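Local structure of CysE, serine acetyltransferase (Brucella abortus, 4HZD) at residues A158-G161 and S162-L166; V210-G213 and A214-I218; S228-A231 and A232-V236; V244-G248 and V249-I253. The protein probably catalyses transfer of an acetyl group from acetyl-coenzyme A to L-serine, giving O-acetylserine for cysteine biosynthesis, and is seen here with coenzyme A bound. All coordinates share one frame; numbering follows the deposited sequence.

Contact 1 of 4, residues A158-G161 and S162-L166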
loop_
_atom_site.group_PDB
_atom_site.type_symbol
_atom_site.label_atom_id
_atom_site.label_comp_id
_atom_site.label_asym_id
_atom_site.label_seq_id
_atom_site.Cartn_x
_atom_site.Cartn_y
_atom_site.Cartn_z
ATOM N N ALA A 158 26.250 8.932 16.737
ATOM C CA ALA A 158 27.433 9.116 15.900
ATOM C C ALA A 158 27.438 10.552 15.411
ATOM O O ALA A 158 26.373 11.170 15.320
ATOM C CB ALA A 158 27.462 8.150 14.702
ATOM N N ARG A 159 28.630 11.097 15.130
ATOM C CA ARG A 159 28.718 12.464 14.610
ATOM C C ARG A 159 29.329 12.460 13.216
ATOM O O ARG A 159 30.423 11.916 13.022
ATOM C CB ARG A 159 29.485 13.374 15.581
ATOM C CG ARG A 159 28.751 13.515 16.893
ATOM C CD ARG A 159 28.954 14.857 17.561
ATOM N NE ARG A 159 30.092 14.941 18.472
ATOM C CZ ARG A 159 30.698 13.930 19.095
ATOM N NH1 ARG A 159 30.293 12.672 18.945
ATOM N NH2 ARG A 159 31.729 14.198 19.891
ATOM N N LEU A 160 28.594 12.997 12.243
ATOM C CA LEU A 160 29.056 13.008 10.847
ATOM C C LEU A 160 29.183 14.420 10.293
ATOM O O LEU A 160 28.221 15.204 10.336
ATOM C CB LEU A 160 28.131 12.202 9.933
ATOM C CG LEU A 160 27.794 10.742 10.260
ATOM C CD1 LEU A 160 26.797 10.194 9.243
ATOM C CD2 LEU A 160 29.058 9.890 10.263
ATOM N N GLY A 161 30.355 14.722 9.736
ATOM C CA GLY A 161 30.627 16.056 9.201
ATOM C C GLY A 161 29.940 16.288 7.869
ATOM O O GLY A 161 29.198 15.443 7.369
ATOM N N SER A 162 30.212 17.437 7.266
ATOM C CA SER A 162 29.634 17.744 5.966
ATOM C C SER A 162 30.579 17.369 4.834
ATOM O O SER A 162 31.745 16.979 5.072
ATOM C CB SER A 162 29.301 19.223 5.890
ATOM O OG SER A 162 30.497 19.946 5.927
ATOM N N GLY A 163 30.091 17.503 3.594
ATOM C CA GLY A 163 30.831 17.001 2.439
ATOM C C GLY A 163 31.203 15.530 2.597
ATOM O O GLY A 163 32.306 15.091 2.239
ATOM N N LEU A 164 30.298 14.760 3.181
ATOM C CA LEU A 164 30.522 13.314 3.300
ATOM C C LEU A 164 30.033 12.593 2.054
ATOM O O LEU A 164 28.913 12.823 1.603
ATOM C CB LEU A 164 29.814 12.791 4.537
ATOM C CG LEU A 164 29.895 11.287 4.861
ATOM C CD1 LEU A 164 31.344 10.828 5.061
ATOM C CD2 LEU A 164 29.059 11.038 6.117
ATOM N N PHE A 165 30.895 11.755 1.492
ATOM C CA PHE A 165 30.551 10.892 0.383
ATOM C C PHE A 165 30.515 9.418 0.818
ATOM O O PHE A 165 31.549 8.844 1.220
ATOM C CB PHE A 165 31.529 11.160 -0.754
ATOM C CG PHE A 165 31.328 10.292 -1.967
ATOM C CD1 PHE A 165 30.050 9.986 -2.432
ATOM C CD2 PHE A 165 32.423 9.845 -2.684
ATOM C CE1 PHE A 165 29.880 9.202 -3.567
ATOM C CE2 PHE A 165 32.273 9.046 -3.821
ATOM C CZ PHE A 165 31.004 8.730 -4.262
ATOM N N LEU A 166 29.312 8.828 0.768
ATOM C CA LEU A 166 29.059 7.439 1.153
ATOM C C LEU A 166 28.800 6.647 -0.118
ATOM O O LEU A 166 27.654 6.576 -0.626
ATOM C CB LEU A 166 27.830 7.379 2.069
ATOM C CG LEU A 166 27.953 6.720 3.424
ATOM C CD1 LEU A 166 29.108 7.320 4.240
ATOM C CD2 LEU A 166 26.621 6.819 4.202
#

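Contact 2 of 4, residues V210-G213 and A214-I218. With COA (coenzyme A), chain C.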
loop_
_atom_site.group_PDB
_atom_site.type_symbol
_atom_site.label_atom_id
_atom_site.label_comp_id
_atom_site.label_asym_id
_atom_site.label_seq_id
_atom_site.Cartn_x
_atom_site.Cartn_y
_atom_site.Cartn_z
ATOM N N VAL A 210 39.849 12.179 4.697
ATOM C CA VAL A 210 40.102 10.726 4.648
ATOM C C VAL A 210 39.256 9.995 3.580
ATOM O O VAL A 210 38.082 10.320 3.351
ATOM C CB VAL A 210 39.926 10.089 6.065
ATOM C CG1 VAL A 210 39.922 8.558 6.040
ATOM C CG2 VAL A 210 41.033 10.574 7.000
ATOM N N LEU A 211 39.886 9.034 2.915
ATOM C CA LEU A 211 39.202 8.032 2.120
ATOM C C LEU A 211 39.302 6.636 2.768
ATOM O O LEU A 211 40.394 6.142 3.106
ATOM C CB LEU A 211 39.744 8.037 0.687
ATOM C CG LEU A 211 39.485 6.850 -0.249
ATOM C CD1 LEU A 211 38.008 6.756 -0.603
ATOM C CD2 LEU A 211 40.342 6.990 -1.512
ATOM N N ILE A 212 38.139 5.995 2.938
ATOM C CA ILE A 212 38.077 4.652 3.467
ATOM C C ILE A 212 37.543 3.686 2.427
ATOM O O ILE A 212 36.363 3.786 1.995
ATOM C CB ILE A 212 37.255 4.589 4.767
ATOM C CG1 ILE A 212 37.629 5.760 5.705
ATOM C CG2 ILE A 212 37.348 3.197 5.417
ATOM C CD1 ILE A 212 36.867 5.797 7.029
ATOM N N GLY A 213 38.419 2.761 2.027
ATOM C CA GLY A 213 38.148 1.808 0.952
ATOM C C GLY A 213 37.152 0.714 1.315
ATOM O O GLY A 213 36.853 0.514 2.505
ATOM N N ALA A 214 36.671 -0.016 0.303
ATOM C CA ALA A 214 35.578 -0.993 0.476
ATOM C C ALA A 214 35.926 -2.100 1.436
ATOM O O ALA A 214 37.025 -2.697 1.361
ATOM C CB ALA A 214 35.163 -1.607 -0.865
ATOM N N GLY A 215 34.995 -2.410 2.324
ATOM C CA GLY A 215 35.189 -3.525 3.251
ATOM C C GLY A 215 36.156 -3.301 4.407
ATOM O O GLY A 215 36.416 -4.241 5.146
ATOM N N ALA A 216 36.709 -2.088 4.563
ATOM C CA ALA A 216 37.616 -1.820 5.671
ATOM C C ALA A 216 36.910 -1.901 7.042
ATOM O O ALA A 216 35.764 -1.422 7.192
ATOM C CB ALA A 216 38.262 -0.454 5.497
ATOM N N LYS A 217 37.568 -2.520 8.030
ATOM C CA LYS A 217 37.126 -2.452 9.423
ATOM C C LYS A 217 38.081 -1.584 10.227
ATOM O O LYS A 217 39.296 -1.877 10.287
ATOM C CB LYS A 217 37.050 -3.843 10.087
ATOM C CG LYS A 217 36.852 -5.011 9.135
ATOM C CD LYS A 217 35.403 -5.229 8.775
ATOM C CE LYS A 217 35.323 -6.243 7.638
ATOM N NZ LYS A 217 34.342 -5.777 6.617
ATOM N N ILE A 218 37.557 -0.533 10.854
ATOM C CA ILE A 218 38.355 0.353 11.690
ATOM C C ILE A 218 37.764 0.187 13.102
ATOM O O ILE A 218 36.559 0.452 13.327
ATOM C CB ILE A 218 38.347 1.795 11.171
ATOM C CG1 ILE A 218 38.801 1.820 9.697
ATOM C CG2 ILE A 218 39.245 2.683 12.017
ATOM C CD1 ILE A 218 38.706 3.173 9.016
HETATM N N1A COA C . 45.304 -4.651 0.334
HETATM C C2A COA C . 46.560 -5.099 0.552
HETATM N N3A COA C . 47.658 -4.505 0.036
HETATM C C4A COA C . 47.543 -3.410 -0.768
HETATM C C5A COA C . 46.206 -2.869 -1.068
HETATM C C6A COA C . 45.048 -3.572 -0.448
HETATM N N6A COA C . 43.771 -3.157 -0.652
HETATM N N7A COA C . 46.406 -1.800 -1.872
HETATM C C8A COA C . 47.746 -1.664 -2.070
HETATM N N9A COA C . 48.415 -2.629 -1.411
HETATM C C1B COA C . 49.884 -2.858 -1.362
HETATM C C2B COA C . 50.431 -3.359 -2.691
HETATM O O2B COA C . 50.269 -4.773 -2.818
HETATM C C3B COA C . 51.888 -2.946 -2.608
HETATM O O3B COA C . 52.664 -3.968 -1.950
HETATM P P3B COA C . 54.121 -4.448 -2.485
HETATM O O7A COA C . 54.851 -3.130 -2.669
HETATM O O8A COA C . 53.839 -5.206 -3.767
HETATM O O9A COA C . 54.667 -5.343 -1.387
HETATM C C4B COA C . 51.855 -1.661 -1.773
HETATM O O4B COA C . 50.619 -1.671 -1.044
HETATM C C5B COA C . 51.913 -0.399 -2.631
HETATM O O5B COA C . 50.767 -0.353 -3.486
HETATM P P1A COA C . 50.299 0.993 -4.246
HETATM O O1A COA C . 49.156 0.606 -5.162
HETATM O O2A COA C . 51.530 1.671 -4.817
HETATM O O3A COA C . 49.738 1.902 -3.022
HETATM P P2A COA C . 48.596 3.044 -3.162
HETATM O O4A COA C . 48.740 3.680 -4.523
HETATM O O5A COA C . 48.631 3.925 -1.929
HETATM O O6A COA C . 47.218 2.188 -3.132
HETATM C CBP COA C . 44.862 2.263 -2.360
HETATM C CCP COA C . 45.924 2.781 -3.336
HETATM C CDP COA C . 45.504 1.344 -1.331
HETATM C CEP COA C . 44.274 3.486 -1.648
HETATM C CAP COA C . 43.778 1.504 -3.175
HETATM O OAP COA C . 44.342 0.434 -3.967
HETATM C C9P COA C . 42.631 0.937 -2.358
HETATM O O9P COA C . 42.572 -0.262 -2.088
HETATM N N8P COA C . 41.709 1.822 -1.973
HETATM C C7P COA C . 40.293 1.537 -1.902
HETATM C C6P COA C . 39.566 1.792 -3.221
HETATM C C5P COA C . 38.212 1.114 -3.188
HETATM O O5P COA C . 37.792 0.624 -2.149
HETATM N N4P COA C . 37.548 1.103 -4.358
HETATM C C3P COA C . 36.327 0.368 -4.646
HETATM C C2P COA C . 35.631 0.920 -5.888
HETATM S S1P COA C . 33.925 0.326 -5.926
#

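Contact 3 of 4, residues S228-A231 and A232-V236. With COA (coenzyme A), chain C.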
loop_
_atom_site.group_PDB
_atom_site.type_symbol
_atom_site.label_atom_id
_atom_site.label_comp_id
_atom_site.label_asym_id
_atom_site.label_seq_id
_atom_site.Cartn_x
_atom_site.Cartn_y
_atom_site.Cartn_z
ATOM N N SER A 228 44.577 10.823 5.208
ATOM C CA SER A 228 45.001 9.435 5.040
ATOM C C SER A 228 43.987 8.614 4.290
ATOM O O SER A 228 42.797 8.991 4.208
ATOM C CB SER A 228 45.337 8.825 6.393
ATOM O OG SER A 228 46.429 9.564 6.936
ATOM N N LYS A 229 44.470 7.500 3.736
ATOM C CA LYS A 229 43.663 6.578 2.949
ATOM C C LYS A 229 43.744 5.140 3.471
ATOM O O LYS A 229 44.826 4.626 3.775
ATOM C CB LYS A 229 44.052 6.622 1.473
ATOM C CG LYS A 229 43.864 7.970 0.791
ATOM C CD LYS A 229 44.576 7.983 -0.558
ATOM C CE LYS A 229 44.291 9.255 -1.361
ATOM N NZ LYS A 229 44.071 10.437 -0.474
ATOM N N ILE A 230 42.579 4.504 3.579
ATOM C CA ILE A 230 42.490 3.117 4.035
ATOM C C ILE A 230 42.150 2.237 2.844
ATOM O O ILE A 230 41.053 2.323 2.269
ATOM C CB ILE A 230 41.483 2.930 5.222
ATOM C CG1 ILE A 230 41.623 4.026 6.291
ATOM C CG2 ILE A 230 41.532 1.509 5.812
ATOM C CD1 ILE A 230 42.822 3.932 7.224
ATOM N N ALA A 231 43.104 1.407 2.443
ATOM C CA ALA A 231 42.904 0.539 1.273
ATOM C C ALA A 231 41.742 -0.432 1.468
ATOM O O ALA A 231 41.366 -0.729 2.599
ATOM C CB ALA A 231 44.179 -0.229 0.949
ATOM N N ALA A 232 41.185 -0.943 0.370
ATOM C CA ALA A 232 40.039 -1.860 0.456
ATOM C C ALA A 232 40.452 -3.043 1.317
ATOM O O ALA A 232 41.611 -3.506 1.247
ATOM C CB ALA A 232 39.642 -2.358 -0.936
ATOM N N GLY A 233 39.531 -3.523 2.144
ATOM C CA GLY A 233 39.768 -4.715 2.951
ATOM C C GLY A 233 40.743 -4.633 4.127
ATOM O O GLY A 233 40.996 -5.643 4.774
ATOM N N SER A 234 41.287 -3.456 4.419
ATOM C CA SER A 234 42.123 -3.268 5.620
ATOM C C SER A 234 41.412 -3.531 6.968
ATOM O O SER A 234 40.240 -3.171 7.147
ATOM C CB SER A 234 42.701 -1.854 5.649
ATOM O OG SER A 234 43.490 -1.608 4.505
ATOM N N VAL A 235 42.118 -4.163 7.915
ATOM C CA VAL A 235 41.652 -4.155 9.314
ATOM C C VAL A 235 42.556 -3.244 10.159
ATOM O O VAL A 235 43.753 -3.482 10.290
ATOM C CB VAL A 235 41.549 -5.558 9.934
ATOM C CG1 VAL A 235 41.071 -5.458 11.373
ATOM C CG2 VAL A 235 40.599 -6.430 9.124
ATOM N N VAL A 236 41.968 -2.200 10.719
ATOM C CA VAL A 236 42.717 -1.098 11.297
ATOM C C VAL A 236 42.477 -1.070 12.793
ATOM O O VAL A 236 41.337 -0.859 13.257
ATOM C CB VAL A 236 42.363 0.243 10.618
ATOM C CG1 VAL A 236 43.193 1.371 11.181
ATOM C CG2 VAL A 236 42.595 0.138 9.110
HETATM N N1A COA C . 45.304 -4.651 0.334
HETATM C C2A COA C . 46.560 -5.099 0.552
HETATM N N3A COA C . 47.658 -4.505 0.036
HETATM C C4A COA C . 47.543 -3.410 -0.768
HETATM C C5A COA C . 46.206 -2.869 -1.068
HETATM C C6A COA C . 45.048 -3.572 -0.448
HETATM N N6A COA C . 43.771 -3.157 -0.652
HETATM N N7A COA C . 46.406 -1.800 -1.872
HETATM C C8A COA C . 47.746 -1.664 -2.070
HETATM N N9A COA C . 48.415 -2.629 -1.411
HETATM C C1B COA C . 49.884 -2.858 -1.362
HETATM C C2B COA C . 50.431 -3.359 -2.691
HETATM O O2B COA C . 50.269 -4.773 -2.818
HETATM C C3B COA C . 51.888 -2.946 -2.608
HETATM O O3B COA C . 52.664 -3.968 -1.950
HETATM P P3B COA C . 54.121 -4.448 -2.485
HETATM O O7A COA C . 54.851 -3.130 -2.669
HETATM O O8A COA C . 53.839 -5.206 -3.767
HETATM O O9A COA C . 54.667 -5.343 -1.387
HETATM C C4B COA C . 51.855 -1.661 -1.773
HETATM O O4B COA C . 50.619 -1.671 -1.044
HETATM C C5B COA C . 51.913 -0.399 -2.631
HETATM O O5B COA C . 50.767 -0.353 -3.486
HETATM P P1A COA C . 50.299 0.993 -4.246
HETATM O O1A COA C . 49.156 0.606 -5.162
HETATM O O2A COA C . 51.530 1.671 -4.817
HETATM O O3A COA C . 49.738 1.902 -3.022
HETATM P P2A COA C . 48.596 3.044 -3.162
HETATM O O4A COA C . 48.740 3.680 -4.523
HETATM O O5A COA C . 48.631 3.925 -1.929
HETATM O O6A COA C . 47.218 2.188 -3.132
HETATM C CBP COA C . 44.862 2.263 -2.360
HETATM C CCP COA C . 45.924 2.781 -3.336
HETATM C CDP COA C . 45.504 1.344 -1.331
HETATM C CEP COA C . 44.274 3.486 -1.648
HETATM C CAP COA C . 43.778 1.504 -3.175
HETATM O OAP COA C . 44.342 0.434 -3.967
HETATM C C9P COA C . 42.631 0.937 -2.358
HETATM O O9P COA C . 42.572 -0.262 -2.088
HETATM N N8P COA C . 41.709 1.822 -1.973
HETATM C C7P COA C . 40.293 1.537 -1.902
HETATM C C6P COA C . 39.566 1.792 -3.221
HETATM C C5P COA C . 38.212 1.114 -3.188
HETATM O O5P COA C . 37.792 0.624 -2.149
HETATM N N4P COA C . 37.548 1.103 -4.358
HETATM C C3P COA C . 36.327 0.368 -4.646
HETATM C C2P COA C . 35.631 0.920 -5.888
HETATM S S1P COA C . 33.925 0.326 -5.926
#

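Contact 4 of 4, residues V244-G248 and V249-I253. With COA (coenzyme A), chain C.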
loop_
_atom_site.group_PDB
_atom_site.type_symbol
_atom_site.label_atom_id
_atom_site.label_comp_id
_atom_site.label_asym_id
_atom_site.label_seq_id
_atom_site.Cartn_x
_atom_site.Cartn_y
_atom_site.Cartn_z
ATOM N N VAL A 244 49.138 9.347 5.154
ATOM C CA VAL A 244 49.636 8.032 4.711
ATOM C C VAL A 244 48.548 7.126 4.092
ATOM O O VAL A 244 47.339 7.323 4.336
ATOM C CB VAL A 244 50.349 7.260 5.862
ATOM C CG1 VAL A 244 51.542 8.057 6.392
ATOM C CG2 VAL A 244 49.394 6.962 7.006
ATOM N N THR A 245 48.964 6.144 3.294
ATOM C CA THR A 245 48.057 5.057 2.928
ATOM C C THR A 245 48.373 3.825 3.748
ATOM O O THR A 245 49.547 3.475 3.901
ATOM C CB THR A 245 48.081 4.724 1.436
ATOM O OG1 THR A 245 47.907 5.924 0.678
ATOM C CG2 THR A 245 46.963 3.746 1.090
ATOM N N VAL A 246 47.331 3.198 4.311
ATOM C CA VAL A 246 47.476 1.900 4.967
ATOM C C VAL A 246 46.739 0.806 4.226
ATOM O O VAL A 246 45.701 1.033 3.595
ATOM C CB VAL A 246 47.110 1.906 6.490
ATOM C CG1 VAL A 246 47.687 3.139 7.154
ATOM C CG2 VAL A 246 45.605 1.881 6.732
ATOM N N ALA A 247 47.296 -0.389 4.285
ATOM C CA ALA A 247 46.624 -1.556 3.698
ATOM C C ALA A 247 46.968 -2.775 4.497
ATOM O O ALA A 247 47.940 -2.759 5.236
ATOM C CB ALA A 247 47.021 -1.719 2.238
ATOM N N GLY A 248 46.154 -3.821 4.380
ATOM C CA GLY A 248 46.476 -5.126 4.930
ATOM C C GLY A 248 45.680 -5.586 6.152
ATOM O O GLY A 248 44.908 -4.821 6.758
ATOM N N VAL A 249 45.855 -6.853 6.517
ATOM C CA VAL A 249 45.147 -7.428 7.672
ATOM C C VAL A 249 46.156 -8.033 8.669
ATOM O O VAL A 249 46.515 -9.187 8.528
ATOM C CB VAL A 249 44.135 -8.521 7.245
ATOM C CG1 VAL A 249 43.373 -9.045 8.457
ATOM C CG2 VAL A 249 43.159 -7.986 6.204
ATOM N N PRO A 250 46.570 -7.275 9.706
ATOM C CA PRO A 250 46.129 -5.924 10.044
ATOM C C PRO A 250 46.813 -4.877 9.170
ATOM O O PRO A 250 47.735 -5.213 8.426
ATOM C CB PRO A 250 46.524 -5.785 11.516
ATOM C CG PRO A 250 47.699 -6.673 11.658
ATOM C CD PRO A 250 47.392 -7.855 10.784
ATOM N N ALA A 251 46.326 -3.642 9.229
ATOM C CA ALA A 251 46.789 -2.580 8.344
ATOM C C ALA A 251 48.206 -2.133 8.722
ATOM O O ALA A 251 48.551 -2.091 9.900
ATOM C CB ALA A 251 45.843 -1.385 8.374
ATOM N N ARG A 252 48.989 -1.791 7.699
ATOM C CA ARG A 252 50.341 -1.245 7.855
ATOM C C ARG A 252 50.465 -0.126 6.869
ATOM O O ARG A 252 49.847 -0.182 5.793
ATOM C CB ARG A 252 51.382 -2.288 7.465
ATOM C CG ARG A 252 51.289 -3.593 8.195
ATOM C CD ARG A 252 51.823 -3.451 9.606
ATOM N NE ARG A 252 51.924 -4.777 10.195
ATOM C CZ ARG A 252 51.648 -5.058 11.459
ATOM N NH1 ARG A 252 51.237 -4.108 12.277
ATOM N NH2 ARG A 252 51.750 -6.301 11.886
ATOM N N ILE A 253 51.276 0.873 7.213
ATOM C CA ILE A 253 51.552 1.982 6.300
ATOM C C ILE A 253 52.236 1.449 5.050
ATOM O O ILE A 253 53.222 0.712 5.132
ATOM C CB ILE A 253 52.375 3.104 6.967
ATOM C CG1 ILE A 253 51.558 3.717 8.104
ATOM C CG2 ILE A 253 52.744 4.167 5.938
ATOM C CD1 ILE A 253 52.378 4.389 9.178
HETATM N N1A COA C . 45.304 -4.651 0.334
HETATM C C2A COA C . 46.560 -5.099 0.552
HETATM N N3A COA C . 47.658 -4.505 0.036
HETATM C C4A COA C . 47.543 -3.410 -0.768
HETATM C C5A COA C . 46.206 -2.869 -1.068
HETATM C C6A COA C . 45.048 -3.572 -0.448
HETATM N N6A COA C . 43.771 -3.157 -0.652
HETATM N N7A COA C . 46.406 -1.800 -1.872
HETATM C C8A COA C . 47.746 -1.664 -2.070
HETATM N N9A COA C . 48.415 -2.629 -1.411
HETATM C C1B COA C . 49.884 -2.858 -1.362
HETATM C C2B COA C . 50.431 -3.359 -2.691
HETATM O O2B COA C . 50.269 -4.773 -2.818
HETATM C C3B COA C . 51.888 -2.946 -2.608
HETATM O O3B COA C . 52.664 -3.968 -1.950
HETATM P P3B COA C . 54.121 -4.448 -2.485
HETATM O O7A COA C . 54.851 -3.130 -2.669
HETATM O O8A COA C . 53.839 -5.206 -3.767
HETATM O O9A COA C . 54.667 -5.343 -1.387
HETATM C C4B COA C . 51.855 -1.661 -1.773
HETATM O O4B COA C . 50.619 -1.671 -1.044
HETATM C C5B COA C . 51.913 -0.399 -2.631
HETATM O O5B COA C . 50.767 -0.353 -3.486
HETATM P P1A COA C . 50.299 0.993 -4.246
HETATM O O1A COA C . 49.156 0.606 -5.162
HETATM O O2A COA C . 51.530 1.671 -4.817
HETATM O O3A COA C . 49.738 1.902 -3.022
HETATM P P2A COA C . 48.596 3.044 -3.162
HETATM O O4A COA C . 48.740 3.680 -4.523
HETATM O O5A COA C . 48.631 3.925 -1.929
HETATM O O6A COA C . 47.218 2.188 -3.132
HETATM C CBP COA C . 44.862 2.263 -2.360
HETATM C CCP COA C . 45.924 2.781 -3.336
HETATM C CDP COA C . 45.504 1.344 -1.331
HETATM C CEP COA C . 44.274 3.486 -1.648
HETATM C CAP COA C . 43.778 1.504 -3.175
HETATM O OAP COA C . 44.342 0.434 -3.967
HETATM C C9P COA C . 42.631 0.937 -2.358
HETATM O O9P COA C . 42.572 -0.262 -2.088
HETATM N N8P COA C . 41.709 1.822 -1.973
HETATM C C7P COA C . 40.293 1.537 -1.902
HETATM C C6P COA C . 39.566 1.792 -3.221
HETATM C C5P COA C . 38.212 1.114 -3.188
HETATM O O5P COA C . 37.792 0.624 -2.149
HETATM N N4P COA C . 37.548 1.103 -4.358
HETATM C C3P COA C . 36.327 0.368 -4.646
HETATM C C2P COA C . 35.631 0.920 -5.888
HETATM S S1P COA C . 33.925 0.326 -5.926
#

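Contact 1 of 4, residues A158-G161 and S162-L166
Leu160 and Leu164 meet across a corner of the left-handed beta-helix, their side chains crossing at a slant rather than lying alongside one another. The touching is done by single methyl branches: CD1 of Leu160 rests 3.9 Å from CD2 of Leu164. The same Leu164 CD2 lies 4.1 Å from CB of Leu160, which brings it against both the root and the end of its partner. The two leucines arrive there by different torsions. In Leu160 the branch carbon CG stands anti to the carbonyl carbon (chi1 -54°), whereas in Leu164 it swings anti to the backbone N (chi1 179°) and is thereby carried back across the corner. The backbone also takes part, with Gly161 O 3.9 Å from CB of Leu164. Ser162 heads away from the preceding segment, and Gly163, with its positive phi, takes the chain round toward the next strand. The segments share an apolar contact but have no hydrogen bond to each other, and polar backbone atoms of the corner turn to other parts of the chain. Arg125 bonds the carbonyls of both Leu160 and Gly161, while Ser162 N donates to OD1 of Asp182 and Leu164 N to OD1 of Asp94. The corner joins strand 159-160 to strand 165-166, each an outermost strand of its sheet within the chain. Helix 116-132 packs His124 on Leu160 and Ile121 on Leu164, helix 87-101 places Val90 and Val93 against Ser162, and Val180 and Ile186 follow from the neighbouring strands.

Contact 2 of 4, residues V210-G213 and A214-I218
The peptide linking Gly213 to Ala214 works in two directions at once, its carbonyl turned into the corner and its N-H out to coenzyme A. Inside, Gly213 O receives a weak bond from Ala216 N, 3.3 Å long, which closes a type II turn. Outside, Ala214 N donates to O5P of the cofactor at 2.8 Å, and the bond is nearly straight (170°). Cofactor O5P also comes within 3.3 Å of Gly213 CA, and a side chain here would run into C7P of the pantetheine arm. Such turns are the corners of the left-handed beta-helix built from hexapeptide repeats, in which aliphatic side chains fill the interior of each triangular coil. Here Ile212 and Ile218 supply that filling, reaching toward each other tip to tip with their CD1 methyls 3.8 Å apart. The extended chain of Ile212 (chi2 180°) carries its CD1 across to this meeting. The other branch of Ile212, CG2, closes the corner against CB of Ala216 at 3.8 Å. On the outer side, Lys217 folds back so that NZ bonds Gly215 O at 3.0 Å, coming from above the carbonyl plane, 44° out of it. Lys217 also packs on Gly215 of the third subunit, while Ala214 packs on Thr191 of the second subunit, the one whose Lys197 also bonds the cofactor.

Contact 3 of 4, residues S228-A231 and A232-V236
Ala231 to Ser234 form a type II turn, closed by Ser234 N donating to Ala231 O at 3.3 Å, with Gly233 at positive phi. Ser234 adds a second hold on the same acceptor: its OG donates to Ala231 O at 3.0 Å. Both donors stand above the carbonyl plane on the same face, the hydroxyl 44° out of it. A chi1 of -59° lays OG beside its own backbone N and makes this double grip possible. On the inner side of this beta-helix corner, CG2 of Ile230 touches both CB of Ser234, 3.6 Å away, and CG2 of Val236, 3.7 Å away; the Ile230 and Val236 side chains pass each other at an angle. Outward, CB of Ala231 faces the CDP methyl of the cofactor. Ala232 reads coenzyme A at two points, its N donating to O9P at 2.9 Å and its O accepting from the adenine amine N6A at 2.9 Å. Ala232 and Ser234 also belong to the magnesium site. With its hydrogen directed to Ala231 O, the Ser234 hydroxyl could offer a lone pair to the magnesium ion, about 3 Å from the side chain.

Contact 4 of 4, residues V244-G248 and V249-I253
Ile253 lies against a ridge made by Val244 and Val246 on the other arm of a tight beta hairpin, and both its branches take part. CG2 settles against CB of Val244 at 3.9 Å, while CG1 leans on CG1 of Val246 at 4.0 Å and also reaches CG2 of Val244. Val246 is itself forked: its CG2 turns the other way and meets the CB methyl of Ala251 at 3.7 Å, filling the hollow near the bend. The arms run antiparallel, and Val246 and Ile253 form a non-hydrogen-bonded pair. Next to them, Ala247 and Arg252 exchange two backbone bonds, Arg252 N to Ala247 O at 2.8 Å and Ala247 N to Arg252 O at 3.0 Å. At the tip, Gly248 and a cis peptide before Pro250 turn the chain sharply. Val249 projects there and packs on Val249 of both the second and third subunits. Ala247 stands on the face opposite Val246, its CB over the face of the adenine, 3.5 Å from C4A. Thr245, on that same side, offers OG1 to the diphosphate oxygen O5A in a weak bond of 3.4 Å, and CG2 approaches O5A as well. Gly248 belongs to the magnesium site. The hairpin thus meets coenzyme A mainly by shape, a methyl against a flat base, and the long Thr245 bond probably adds little pull on the diphosphate.

How the contacts relate
Contacts 1 to 4 come in chain order along one beta-helix, and all reach the sheet that runs from strand 165-166 to strand 252-256. Contact 1 stands apart, its centre 14 Å from that of contact 2, and the side chain of Leu160 is about 14 Å from coenzyme A. Contacts 2, 3 and 4 are successive layers, with centres 5 Å and then 6 Å apart. Probable backbone bonds join them, Gly213 N to Ile230 O at 2.7 Å and Ala231 N to Val246 O at 2.9 Å. Together they line one coenzyme A, from pantetheine arm to adenine, and contacts 3 and 4 share the magnesium site.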